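Local coordinates for YfkN protein (Bacillus subtilis subsp. subtilis, PDB 3GVE), which belongs to the calcineurin-like phosphoesterase family of metal-binding proteins and carries a manganese and a magnesium ion in this structure, at residues K162-Y167 with G207-I212; V10-L15 with I290-E295. One frame throughout, in Å; residues are numbered along the deposited sequence.

Interaction 1. Residues K162-Y167 with G207-I212; sequences KVKVGY and GADVII
Ile212 lays its CD1 methyl between two side chains of strand 162-167, 3.7 Å from Val165 CG1 and 3.8 Å from Tyr167 CE1. Its CG1 branch stands anti to its carbonyl carbon (chi1 -62°) and runs extended, which carries CD1 up against both of them. The methyl meets the Tyr167 ring obliquely, and the ring and the isoleucine run alongside each other in a common direction. On the same face, Val163 CG1 comes 3.9 Å from Val210 CG2, so one apolar row runs the length of the contact. Leu58 of strand 57-61 packs on Val165, Tyr167 and Ile212 from that side.

The backbones pair in parallel, their short axes 22° apart. Gly166, between Val165 and Tyr167, both donates and accepts: its N reaches Val210 O at 2.8 Å and its O takes the N-H of Ile212. At the entry to strand 210-215 the pattern changes. Lys164 O accepts two N-H groups, that of Val210 in the carbonyl plane and that of Asp209, 2.7 Å from N to O, from a tilted position. Asp209 also answers with its side chain: OD2 takes the N-H of Lys164 at 2.9 Å, almost straight at 175°, through the anti side of the carboxylate. The carboxylate thus fills the place a main-chain carbonyl would hold in a regular parallel ladder. Nearby, the aliphatic part of Lys164 lies over the turn, with CD 3.4 Å from Gly207 O.

Gly207, at positive phi, is the C-prime residue of the Schellman motif that ends helix 192-205. Helix and strands together form a beta-alpha-beta crossover: strand 160-170, helix 192-205, then the adjacent parallel strand 210-215, within the calcineurin-like phosphoesterase fold.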
# COMPACT_ATOMS: atom_id res chain seq x y z
N LYS A 162 -13.92 41.55 1.62
CA LYS A 162 -13.40 40.84 2.78
C LYS A 162 -14.35 39.71 3.12
O LYS A 162 -15.50 39.94 3.37
CB LYS A 162 -13.24 41.80 3.94
CG LYS A 162 -12.15 42.80 3.65
CD LYS A 162 -11.74 43.56 4.85
CE LYS A 162 -10.30 43.98 4.69
NZ LYS A 162 -10.17 44.99 3.63
N VAL A 163 -13.82 38.49 3.08
CA VAL A 163 -14.57 37.28 3.34
C VAL A 163 -13.84 36.45 4.40
O VAL A 163 -12.67 36.17 4.25
CB VAL A 163 -14.75 36.45 2.04
CG1 VAL A 163 -15.56 35.18 2.31
CG2 VAL A 163 -15.40 37.31 0.96
N LYS A 164 -14.54 36.10 5.47
CA LYS A 164 -13.90 35.30 6.56
C LYS A 164 -14.11 33.81 6.24
O LYS A 164 -15.21 33.35 6.14
CB LYS A 164 -14.48 35.65 7.87
CG LYS A 164 -13.89 36.87 8.52
CD LYS A 164 -14.54 37.18 9.90
CE LYS A 164 -14.07 38.58 10.39
NZ LYS A 164 -14.27 38.59 11.84
N VAL A 165 -12.98 33.15 6.01
CA VAL A 165 -12.97 31.71 5.69
C VAL A 165 -12.54 30.95 6.91
O VAL A 165 -11.47 31.21 7.50
CB VAL A 165 -12.01 31.43 4.52
CG1 VAL A 165 -12.02 29.95 4.09
CG2 VAL A 165 -12.44 32.29 3.30
N GLY A 166 -13.32 29.97 7.27
CA GLY A 166 -13.03 29.07 8.37
C GLY A 166 -12.64 27.68 7.93
O GLY A 166 -13.20 27.19 6.92
N TYR A 167 -11.73 27.04 8.63
CA TYR A 167 -11.40 25.66 8.36
C TYR A 167 -11.66 24.87 9.62
O TYR A 167 -11.27 25.28 10.70
CB TYR A 167 -9.93 25.53 7.99
CG TYR A 167 -9.48 26.40 6.82
CD1 TYR A 167 -9.54 25.94 5.51
CD2 TYR A 167 -8.99 27.68 7.05
CE1 TYR A 167 -9.12 26.75 4.46
CE2 TYR A 167 -8.56 28.48 6.01
CZ TYR A 167 -8.63 28.01 4.72
OH TYR A 167 -8.20 28.82 3.69
N GLY A 207 -17.83 34.90 13.10
CA GLY A 207 -17.87 35.62 11.85
C GLY A 207 -17.54 34.87 10.58
O GLY A 207 -17.49 35.45 9.53
N ALA A 208 -17.34 33.57 10.67
CA ALA A 208 -17.05 32.81 9.45
C ALA A 208 -18.13 33.02 8.40
O ALA A 208 -19.28 32.80 8.67
CB ALA A 208 -16.88 31.32 9.75
N ASP A 209 -17.72 33.42 7.20
CA ASP A 209 -18.63 33.56 6.06
C ASP A 209 -18.69 32.29 5.21
O ASP A 209 -19.72 31.96 4.65
CB ASP A 209 -18.18 34.71 5.17
CG ASP A 209 -18.30 36.04 5.85
OD1 ASP A 209 -19.39 36.32 6.38
OD2 ASP A 209 -17.31 36.77 5.84
N VAL A 210 -17.55 31.61 5.09
CA VAL A 210 -17.41 30.37 4.32
C VAL A 210 -16.72 29.37 5.21
O VAL A 210 -15.74 29.69 5.83
CB VAL A 210 -16.55 30.60 3.06
CG1 VAL A 210 -16.28 29.28 2.33
CG2 VAL A 210 -17.21 31.61 2.13
N ILE A 211 -17.26 28.16 5.30
CA ILE A 211 -16.70 27.12 6.15
C ILE A 211 -16.28 25.92 5.30
O ILE A 211 -17.09 25.35 4.58
CB ILE A 211 -17.70 26.68 7.27
CG1 ILE A 211 -17.90 27.82 8.29
CG2 ILE A 211 -17.19 25.41 7.96
CD1 ILE A 211 -18.94 27.53 9.35
N ILE A 212 -14.99 25.55 5.43
CA ILE A 212 -14.41 24.40 4.64
C ILE A 212 -14.10 23.31 5.62
O ILE A 212 -13.37 23.53 6.62
CB ILE A 212 -13.16 24.86 3.90
CG1 ILE A 212 -13.52 25.98 2.89
CG2 ILE A 212 -12.57 23.66 3.16
CD1 ILE A 212 -12.33 26.72 2.37

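Interaction 2. Residues V10-L15 with I290-E295; sequences VHLSIL and IDLKLE
His11 and Ser13 converge on one carboxylate oxygen, Asp291 OD1, and supply the polar side-chain bonds of this contact. The histidine donates from NE2 to Asp291 OD1, 2.8 Å away, with the oxygen close to the imidazole plane but approached from above the carboxylate, the two planes being 49° apart. With CG swung anti to the main-chain nitrogen (chi1 176°), the ring leans along the strand toward Asp291 instead of over its direct neighbour Lys293. Ser13 OG donates to the same oxygen at 2.9 Å, arriving nearly along the C-O axis. Asn54 gives the serine hydroxyl a further hydrogen bond.

Main-chain bonds tie the antiparallel strands together, six in all. Hydrogen-bonded pairs Val10-Leu294, Leu12-Leu292 and Ile14-Ile290 each exchange two N-H...O bonds, and Leu292 N to Leu12 O, 2.8 Å, is close to linear at 173°. In the non-hydrogen-bonded pairs between them, CA-H groups also approach carbonyls, as Ser13 CA does at 3.3 Å from Ile290 O.

Apolar contacts occupy the other face of the sheet. Ile14 CD1 lies 4.1 Å from Leu292 CD1 and 4.2 Å from Ile290 CG2, alongside Ile290 but slanting across Leu292. Farther along, Val10 CB faces Leu294 CB at 4.1 Å.

The chemistry is therefore divided between the faces: one oily, the other held by a shared carboxylate oxygen. Two donors on OD1 limit how Asp291 can turn, and the carboxylate may raise the pKa of His11, though the NE2 bond itself needs only a neutral ring with its hydrogen on NE2.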
# COMPACT_ATOMS: atom_id res chain seq x y z
N VAL A 10 -18.17 36.65 -6.08
CA VAL A 10 -16.75 36.27 -5.86
C VAL A 10 -16.56 34.80 -6.30
O VAL A 10 -17.24 33.94 -5.81
CB VAL A 10 -16.34 36.43 -4.40
CG1 VAL A 10 -14.93 35.97 -4.21
CG2 VAL A 10 -16.50 37.92 -3.92
N HIS A 11 -15.61 34.54 -7.18
CA HIS A 11 -15.31 33.15 -7.51
C HIS A 11 -14.14 32.72 -6.63
O HIS A 11 -13.05 33.20 -6.80
CB HIS A 11 -14.99 33.02 -9.00
CG HIS A 11 -14.58 31.64 -9.42
ND1 HIS A 11 -13.86 31.41 -10.57
CD2 HIS A 11 -14.77 30.44 -8.85
CE1 HIS A 11 -13.65 30.11 -10.70
NE2 HIS A 11 -14.17 29.50 -9.66
N LEU A 12 -14.40 31.83 -5.69
CA LEU A 12 -13.37 31.30 -4.81
C LEU A 12 -13.07 29.85 -5.22
O LEU A 12 -13.98 29.07 -5.41
CB LEU A 12 -13.87 31.36 -3.36
CG LEU A 12 -12.96 30.77 -2.29
CD1 LEU A 12 -11.65 31.56 -2.24
CD2 LEU A 12 -13.65 30.78 -0.95
N SER A 13 -11.80 29.52 -5.40
CA SER A 13 -11.40 28.15 -5.74
C SER A 13 -10.66 27.55 -4.56
O SER A 13 -9.86 28.21 -3.93
CB SER A 13 -10.49 28.14 -6.95
OG SER A 13 -11.19 28.55 -8.11
N ILE A 14 -10.94 26.30 -4.26
CA ILE A 14 -10.24 25.58 -3.21
C ILE A 14 -9.57 24.38 -3.84
O ILE A 14 -10.22 23.56 -4.44
CB ILE A 14 -11.23 25.09 -2.11
CG1 ILE A 14 -12.03 26.25 -1.51
CG2 ILE A 14 -10.48 24.34 -1.01
CD1 ILE A 14 -13.34 25.80 -0.93
N LEU A 15 -8.25 24.30 -3.69
CA LEU A 15 -7.48 23.16 -4.18
C LEU A 15 -7.12 22.27 -3.00
O LEU A 15 -6.80 22.78 -1.95
CB LEU A 15 -6.21 23.64 -4.86
CG LEU A 15 -6.39 24.75 -5.92
CD1 LEU A 15 -5.02 25.09 -6.51
CD2 LEU A 15 -7.36 24.33 -7.01
N ILE A 290 -12.58 22.62 -5.84
CA ILE A 290 -13.93 23.11 -5.59
C ILE A 290 -14.03 24.58 -5.99
O ILE A 290 -13.23 25.39 -5.59
CB ILE A 290 -14.32 22.93 -4.11
CG1 ILE A 290 -14.49 21.44 -3.81
CG2 ILE A 290 -15.57 23.72 -3.79
CD1 ILE A 290 -14.86 21.14 -2.37
N ASP A 291 -15.04 24.89 -6.79
CA ASP A 291 -15.34 26.26 -7.18
C ASP A 291 -16.60 26.70 -6.45
O ASP A 291 -17.60 26.01 -6.46
CB ASP A 291 -15.51 26.36 -8.70
CG ASP A 291 -14.21 26.09 -9.43
OD1 ASP A 291 -13.30 26.91 -9.33
OD2 ASP A 291 -14.09 25.04 -10.07
N LEU A 292 -16.50 27.85 -5.79
CA LEU A 292 -17.65 28.49 -5.15
C LEU A 292 -17.92 29.83 -5.83
O LEU A 292 -17.01 30.61 -6.00
CB LEU A 292 -17.37 28.75 -3.67
CG LEU A 292 -17.07 27.52 -2.79
CD1 LEU A 292 -16.83 27.90 -1.34
CD2 LEU A 292 -18.18 26.46 -2.93
N LYS A 293 -19.21 30.07 -6.10
CA LYS A 293 -19.62 31.48 -6.52
C LYS A 293 -20.40 32.03 -5.33
O LYS A 293 -21.44 31.58 -4.96
CB LYS A 293 -20.50 31.43 -7.75
CG LYS A 293 -19.79 30.97 -8.92
CD LYS A 293 -20.65 30.88 -10.20
CE LYS A 293 -19.85 30.42 -11.39
NZ LYS A 293 -20.76 30.32 -12.68
N LEU A 294 -19.80 32.94 -4.70
CA LEU A 294 -20.27 33.64 -3.51
C LEU A 294 -20.98 34.93 -3.87
O LEU A 294 -20.57 35.64 -4.76
CB LEU A 294 -19.13 33.98 -2.56
CG LEU A 294 -18.10 32.89 -2.25
CD1 LEU A 294 -17.04 33.47 -1.35
CD2 LEU A 294 -18.81 31.77 -1.57
N GLU A 295 -22.07 35.21 -3.16
CA GLU A 295 -22.85 36.43 -3.40
C GLU A 295 -23.15 37.11 -2.09
O GLU A 295 -23.46 36.43 -1.14
CB GLU A 295 -24.16 36.10 -4.10
CG GLU A 295 -24.06 36.20 -5.57
CD GLU A 295 -25.31 35.76 -6.28
OE1 GLU A 295 -26.39 35.93 -5.71
OE2 GLU A 295 -25.22 35.26 -7.39

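In the fold
Interaction 1 is nested in the chain loop that interaction 2 closes, and their centres lie about 12 Å apart. They belong to different sheets, which meet face to face through apolar side chains: Ile212 CD1 is 3.6 Å from Ile14 CD1, and Val210 CG1 and CG2 are each 4.0 Å from a leucine methyl, Leu292 CD1 and Leu294 CD1 respectively. This shared layer is the core of a two-sheet sandwich. One strand of each contact, 9-17 and 210-215, leads on to metal ligands: beyond segment 10-15 come manganese ligands Asp19 and His21, and just after strand 210-215 comes magnesium ligand His216. Asp64, following strand 57-61, binds both ions.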